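Local coordinates for intracellular protein transport protein USO1 (Saccharomyces cerevisiae S288c, PDB 6LSU), which is required for protein transport from the endoplasmic reticulum to the Golgi complex and is seen here in its globular head region of armadillo repeats, at residues I106-Q109 and S110-N114; W299-Q302 and R303-N306; I667-F670 and K671-Y675. All coordinates share one frame; numbering follows the deposited sequence.

Contact 1 of 3, residues I106-Q109 and S110-N114; sequences ISQQ and SRLQN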
# COMPACT_ATOMS: atom_id res chain seq x y z
N ILE A 106 23.81 11.93 8.70
CA ILE A 106 24.31 10.80 7.86
C ILE A 106 23.34 9.63 8.00
O ILE A 106 22.91 9.08 6.94
CB ILE A 106 25.73 10.39 8.20
CG1 ILE A 106 26.73 11.47 7.79
CG2 ILE A 106 26.09 9.06 7.57
CD1 ILE A 106 28.13 11.24 8.35
N SER A 107 22.98 9.29 9.24
CA SER A 107 22.03 8.17 9.52
C SER A 107 20.71 8.45 8.83
O SER A 107 20.30 7.59 8.00
CB SER A 107 21.87 7.95 10.97
OG SER A 107 23.10 7.46 11.48
N GLN A 108 20.14 9.64 9.07
CA GLN A 108 18.84 10.07 8.48
C GLN A 108 18.87 9.92 6.96
O GLN A 108 17.89 9.37 6.38
CB GLN A 108 18.51 11.51 8.87
CG GLN A 108 17.28 12.07 8.16
CD GLN A 108 17.27 13.58 8.30
OE1 GLN A 108 16.75 14.14 9.29
NE2 GLN A 108 17.92 14.25 7.35
N GLN A 109 19.96 10.31 6.30
CA GLN A 109 20.06 10.10 4.81
C GLN A 109 20.01 8.60 4.49
O GLN A 109 19.31 8.23 3.53
CB GLN A 109 21.33 10.67 4.21
CG GLN A 109 21.46 12.16 4.39
CD GLN A 109 20.16 12.84 4.03
OE1 GLN A 109 19.51 13.38 4.92
NE2 GLN A 109 19.75 12.74 2.75
N SER A 110 20.70 7.74 5.25
CA SER A 110 20.67 6.28 4.93
C SER A 110 19.26 5.74 5.14
O SER A 110 18.86 4.96 4.32
CB SER A 110 21.69 5.49 5.69
OG SER A 110 23.00 5.96 5.37
N ARG A 111 18.50 6.28 6.11
CA ARG A 111 17.07 5.90 6.26
C ARG A 111 16.20 6.49 5.13
O ARG A 111 15.59 5.69 4.40
CB ARG A 111 16.51 6.32 7.61
CG ARG A 111 17.24 5.68 8.77
CD ARG A 111 16.70 6.08 10.12
NE ARG A 111 17.18 5.05 11.02
CZ ARG A 111 18.02 5.27 12.01
NH1 ARG A 111 18.44 6.49 12.26
NH2 ARG A 111 18.42 4.26 12.76
N LEU A 112 16.09 7.83 5.02
CA LEU A 112 15.04 8.46 4.16
C LEU A 112 15.27 8.05 2.70
O LEU A 112 14.28 7.68 2.04
CB LEU A 112 15.03 9.97 4.31
CG LEU A 112 14.65 10.47 5.69
CD1 LEU A 112 14.55 11.99 5.72
CD2 LEU A 112 13.35 9.84 6.16
N GLN A 113 16.52 8.04 2.25
CA GLN A 113 16.89 7.72 0.84
C GLN A 113 16.56 6.26 0.50
O GLN A 113 16.51 5.93 -0.71
CB GLN A 113 18.38 7.99 0.54
CG GLN A 113 18.77 9.46 0.60
CD GLN A 113 20.16 9.72 0.07
OE1 GLN A 113 20.76 8.92 -0.66
NE2 GLN A 113 20.71 10.86 0.45
N ASN A 114 16.44 5.37 1.48
CA ASN A 114 16.43 3.92 1.15
C ASN A 114 15.30 3.16 1.85
O ASN A 114 15.19 1.98 1.58
CB ASN A 114 17.78 3.26 1.45
CG ASN A 114 18.97 4.04 0.89
OD1 ASN A 114 19.27 3.98 -0.30
ND2 ASN A 114 19.67 4.78 1.74
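S110 N, R111 N, L112 N and Q113 N reach back to the carbonyl oxygens of I106 to Q109 in the i to i+4 pattern that marks the last turns of alpha-helix 103-112. Of these backbone bonds the one from L112 N to Q108 O is the tightest, at 2.7 Å and with an N-H...O angle of 177°.

Apolar contact follows the same spacing. The methylene Q108 CG lies 3.7 Å from L112 CD1, and a chi1 of 173°, with CG opposite the backbone N, carries the Q108 chain to that methyl.

Among the polar side chains, Q108 NE2 donates to Q109 OE1 at 3.0 Å, a bond lying in the amide plane of Q108. S107, S110 and R111 send their polar ends to other helices: S107 OG bonds E209, S110 OG bonds E171, and the R111 guanidinium forms a salt bridge with D255. R111 NH1 still passes 3.9 Å from S107 CB. Beyond the turn, N114 folds back, and its ND2 donates to S110 O at 2.7 Å with an N-H...O angle of 176°.

Contact 2 of 3, residues W299-Q302 and R303-N306; sequences WNDQ and RIVN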
# COMPACT_ATOMS: atom_id res chain seq x y z
N TRP A 299 0.28 0.60 21.33
CA TRP A 299 0.38 1.02 19.92
C TRP A 299 0.86 2.47 19.92
O TRP A 299 0.46 3.23 20.80
CB TRP A 299 -0.94 0.81 19.18
CG TRP A 299 -1.16 -0.60 18.72
CD1 TRP A 299 -2.07 -1.48 19.21
CD2 TRP A 299 -0.46 -1.31 17.66
NE1 TRP A 299 -2.01 -2.65 18.52
CE2 TRP A 299 -1.00 -2.60 17.60
CE3 TRP A 299 0.60 -1.00 16.81
CZ2 TRP A 299 -0.55 -3.57 16.69
CZ3 TRP A 299 1.06 -1.94 15.92
CH2 TRP A 299 0.50 -3.21 15.87
N ASN A 300 1.83 2.75 19.05
CA ASN A 300 2.38 4.09 18.76
C ASN A 300 2.86 4.06 17.32
O ASN A 300 2.81 2.99 16.72
CB ASN A 300 3.51 4.43 19.72
CG ASN A 300 4.75 3.57 19.56
OD1 ASN A 300 5.08 3.05 18.48
ND2 ASN A 300 5.51 3.50 20.64
N ASP A 301 3.29 5.20 16.82
CA ASP A 301 3.59 5.44 15.39
C ASP A 301 4.74 4.51 14.97
O ASP A 301 4.72 3.97 13.89
CB ASP A 301 3.92 6.91 15.18
CG ASP A 301 2.69 7.79 15.11
OD1 ASP A 301 1.72 7.37 14.46
OD2 ASP A 301 2.70 8.86 15.70
N GLN A 302 5.71 4.28 15.83
CA GLN A 302 6.86 3.43 15.47
C GLN A 302 6.39 1.97 15.29
O GLN A 302 6.80 1.29 14.26
CB GLN A 302 7.96 3.57 16.49
CG GLN A 302 9.24 2.86 16.08
CD GLN A 302 9.69 3.32 14.72
OE1 GLN A 302 10.08 4.46 14.55
NE2 GLN A 302 9.72 2.44 13.72
N ARG A 303 5.57 1.47 16.23
CA ARG A 303 5.15 0.04 16.16
C ARG A 303 4.20 -0.16 14.98
O ARG A 303 4.31 -1.20 14.32
CB ARG A 303 4.51 -0.38 17.46
CG ARG A 303 5.48 -0.15 18.62
CD ARG A 303 4.80 -0.27 19.92
NE ARG A 303 5.83 -0.21 20.92
CZ ARG A 303 5.71 -0.67 22.13
NH1 ARG A 303 4.57 -1.20 22.52
NH2 ARG A 303 6.75 -0.60 22.92
N ILE A 304 3.39 0.85 14.67
CA ILE A 304 2.50 0.86 13.47
C ILE A 304 3.33 0.70 12.20
O ILE A 304 2.99 -0.17 11.35
CB ILE A 304 1.63 2.13 13.41
CG1 ILE A 304 0.54 2.04 14.49
CG2 ILE A 304 1.04 2.34 12.00
CD1 ILE A 304 -0.24 3.33 14.73
N VAL A 305 4.38 1.53 12.08
CA VAL A 305 5.30 1.50 10.91
C VAL A 305 6.03 0.15 10.88
O VAL A 305 6.19 -0.36 9.80
CB VAL A 305 6.31 2.66 10.95
CG1 VAL A 305 7.29 2.62 9.75
CG2 VAL A 305 5.61 4.01 11.00
N ASN A 306 6.46 -0.40 12.03
CA ASN A 306 7.22 -1.67 12.04
C ASN A 306 6.26 -2.72 11.46
O ASN A 306 6.59 -3.42 10.50
CB ASN A 306 7.80 -2.02 13.41
CG ASN A 306 8.97 -1.14 13.84
OD1 ASN A 306 9.51 -0.35 13.07
ND2 ASN A 306 9.36 -1.30 15.10
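R303 N donates to N300 OD1 over 2.8 Å with an N-H...O angle of 166°, the N-cap bond that starts helix 301-317 in ARM repeat 5. N300 can make it because its chi1 of 67° sets CG between the backbone N and the carbonyl carbon, turning the amide oxygen over the first turn. The same oxygen lies 3.2 Å from R303 CG, so the arginine's aliphatic stem runs beside the cap. The amide and guanidinium planes are turned 60° apart, and R303 NH1 bonds the carbonyl oxygen of F298.

The main-chain oxygen of N300 receives I304 N, giving one residue both the cap and the first i to i+4 bond. W299 precedes the cap and brings its six-membered ring back to the helix: CE3 is 3.8 Å from I304 CG1, while R303 O lies 3.7 Å from CZ3 at the ring edge, near its plane. The indole NE1 is bonded to N349 O in a following loop.

One turn along, Q302 bends at chi2 to bring its amide beside N306. Its NE2 also bonds N254, which ties this turn to helix 251-264, earlier in the chain. Q302 NE2 donates to N306 OD1 at 2.9 Å, from above the carbonyl plane of the acceptor.

Contact 3 of 3, residues I667-F670 and K671-Y675; sequences IKQF and KKDSY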
# COMPACT_ATOMS: atom_id res chain seq x y z
N ILE A 667 -26.07 11.83 -23.28
CA ILE A 667 -24.94 10.85 -23.23
C ILE A 667 -23.61 11.62 -23.32
O ILE A 667 -22.70 11.32 -22.53
CB ILE A 667 -25.08 9.78 -24.33
CG1 ILE A 667 -26.32 8.92 -24.11
CG2 ILE A 667 -23.81 8.95 -24.44
CD1 ILE A 667 -26.79 8.82 -22.68
N LYS A 668 -23.50 12.53 -24.29
CA LYS A 668 -22.29 13.37 -24.50
C LYS A 668 -22.12 14.27 -23.28
O LYS A 668 -20.99 14.52 -22.91
CB LYS A 668 -22.42 14.19 -25.78
CG LYS A 668 -21.12 14.81 -26.30
CD LYS A 668 -21.04 14.88 -27.81
CE LYS A 668 -19.64 15.20 -28.31
NZ LYS A 668 -19.43 14.69 -29.69
N GLN A 669 -23.20 14.73 -22.65
CA GLN A 669 -23.09 15.71 -21.54
C GLN A 669 -22.62 14.97 -20.29
O GLN A 669 -21.99 15.63 -19.41
CB GLN A 669 -24.38 16.46 -21.24
CG GLN A 669 -24.20 17.43 -20.07
CD GLN A 669 -25.31 18.43 -19.86
OE1 GLN A 669 -26.47 18.07 -19.65
NE2 GLN A 669 -24.94 19.71 -19.87
N PHE A 670 -22.92 13.67 -20.20
CA PHE A 670 -22.59 12.80 -19.05
C PHE A 670 -21.07 12.59 -18.97
O PHE A 670 -20.50 12.69 -17.86
CB PHE A 670 -23.31 11.45 -19.15
CG PHE A 670 -22.94 10.46 -18.08
CD1 PHE A 670 -23.37 10.64 -16.77
CD2 PHE A 670 -22.10 9.39 -18.36
CE1 PHE A 670 -23.03 9.73 -15.78
CE2 PHE A 670 -21.75 8.50 -17.37
CZ PHE A 670 -22.23 8.65 -16.08
N LYS A 671 -20.45 12.28 -20.11
CA LYS A 671 -18.98 12.13 -20.26
C LYS A 671 -18.30 13.45 -19.86
O LYS A 671 -17.39 13.39 -19.02
CB LYS A 671 -18.61 11.69 -21.69
CG LYS A 671 -17.26 11.00 -21.84
CD LYS A 671 -16.30 11.25 -20.66
CE LYS A 671 -14.88 10.73 -20.83
NZ LYS A 671 -14.78 9.26 -20.59
N LYS A 672 -18.75 14.61 -20.36
CA LYS A 672 -17.95 15.87 -20.29
C LYS A 672 -18.34 16.79 -19.13
O LYS A 672 -17.48 17.55 -18.72
CB LYS A 672 -18.03 16.68 -21.59
CG LYS A 672 -18.02 15.89 -22.89
CD LYS A 672 -16.75 15.10 -23.20
CE LYS A 672 -15.46 15.90 -23.17
NZ LYS A 672 -14.63 15.58 -21.99
N ASP A 673 -19.57 16.78 -18.61
CA ASP A 673 -20.05 17.90 -17.75
C ASP A 673 -20.76 17.39 -16.48
O ASP A 673 -21.45 18.21 -15.83
CB ASP A 673 -20.93 18.86 -18.56
CG ASP A 673 -21.10 20.25 -17.95
OD1 ASP A 673 -20.36 20.58 -16.99
OD2 ASP A 673 -21.98 20.99 -18.44
N SER A 674 -20.57 16.13 -16.08
CA SER A 674 -21.21 15.54 -14.87
C SER A 674 -20.16 15.12 -13.84
O SER A 674 -18.96 15.28 -14.09
CB SER A 674 -22.08 14.37 -15.24
OG SER A 674 -21.28 13.33 -15.78
N TYR A 675 -20.62 14.55 -12.71
CA TYR A 675 -19.76 13.86 -11.72
C TYR A 675 -18.84 12.85 -12.42
O TYR A 675 -17.65 12.75 -12.08
CB TYR A 675 -20.59 13.12 -10.69
CG TYR A 675 -21.08 14.01 -9.58
CD1 TYR A 675 -22.04 14.97 -9.79
CD2 TYR A 675 -20.56 13.88 -8.30
CE1 TYR A 675 -22.49 15.79 -8.76
CE2 TYR A 675 -21.00 14.68 -7.26
CZ TYR A 675 -21.96 15.66 -7.49
OH TYR A 675 -22.41 16.44 -6.47
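K671 N, K672 N and D673 N bond I667 O, K668 O and Q669 O in i to i+4 order at the C-terminal end of helix 660-673, in the globular head. The first two bonds are weak, both 3.4 Å long, whereas D673 N to Q669 O is 2.8 Å with an N-H...O angle of 141°.

At the next position S674 N lies 3.7 Å from Q669 O. The hydroxyl S674 OG turns back toward F670 O and is placed to donate to it, though the modelled separation is very short and its exact value doubtful at this resolution; it also receives a weak hydrogen bond from F676 N. A chi1 of 64° places OG between the backbone N and the carbonyl carbon, on the side facing the preceding turn. The same OG lies 3.5 Å from F670 CD1, approaching the phenyl ring obliquely.

F670 points its ring into the interior, where it stacks with F676, meets F709 edge-to-face and touches L627 and M630 of helix 622-637. With an alanine here, the F676 and F709 rings would probably lose the phenyl they pack against, and a gap is likely to open toward helix 622-637.

One turn apart, Q669 and D673 run alongside: Q669 CG comes 3.9 Å from D673 CB, and Q669 NE2 is 3.5 Å from D673 OD2, with the amide and carboxylate planes 58° apart. The bent chain of K672 leads its ammonium away from the helix.

The chemistry is thus divided by side: aromatic packing fixes the inner face at F670, while K668, K672 and D673 make the exposed face charged. If the S674 OG to F670 O bond holds, it would cap the F670 carbonyl at the helix end, and the carboxylate of D673 would probably interact unfavourably with the negative end of the helix dipole.

From the N terminus the three contacts come in series, none nesting within or crossing another, and each closes just one or two turns between adjoining segments. Contact 1 ends helix 103-112, contact 2 starts helix 301-317 within ARM repeat 5, and contact 3 ends helix 660-673. Contacts 1 and 2 are neighbours in space, with centres about 19 Å apart and nearest atoms about 8 Å apart. Both reach helix 251-264, through D255 and N254 respectively. Contact 3 is remote, its centre about 48 Å from that of contact 1, across the chain's centre. There it joins helix 660-673 to helices 622-637 and 703-711.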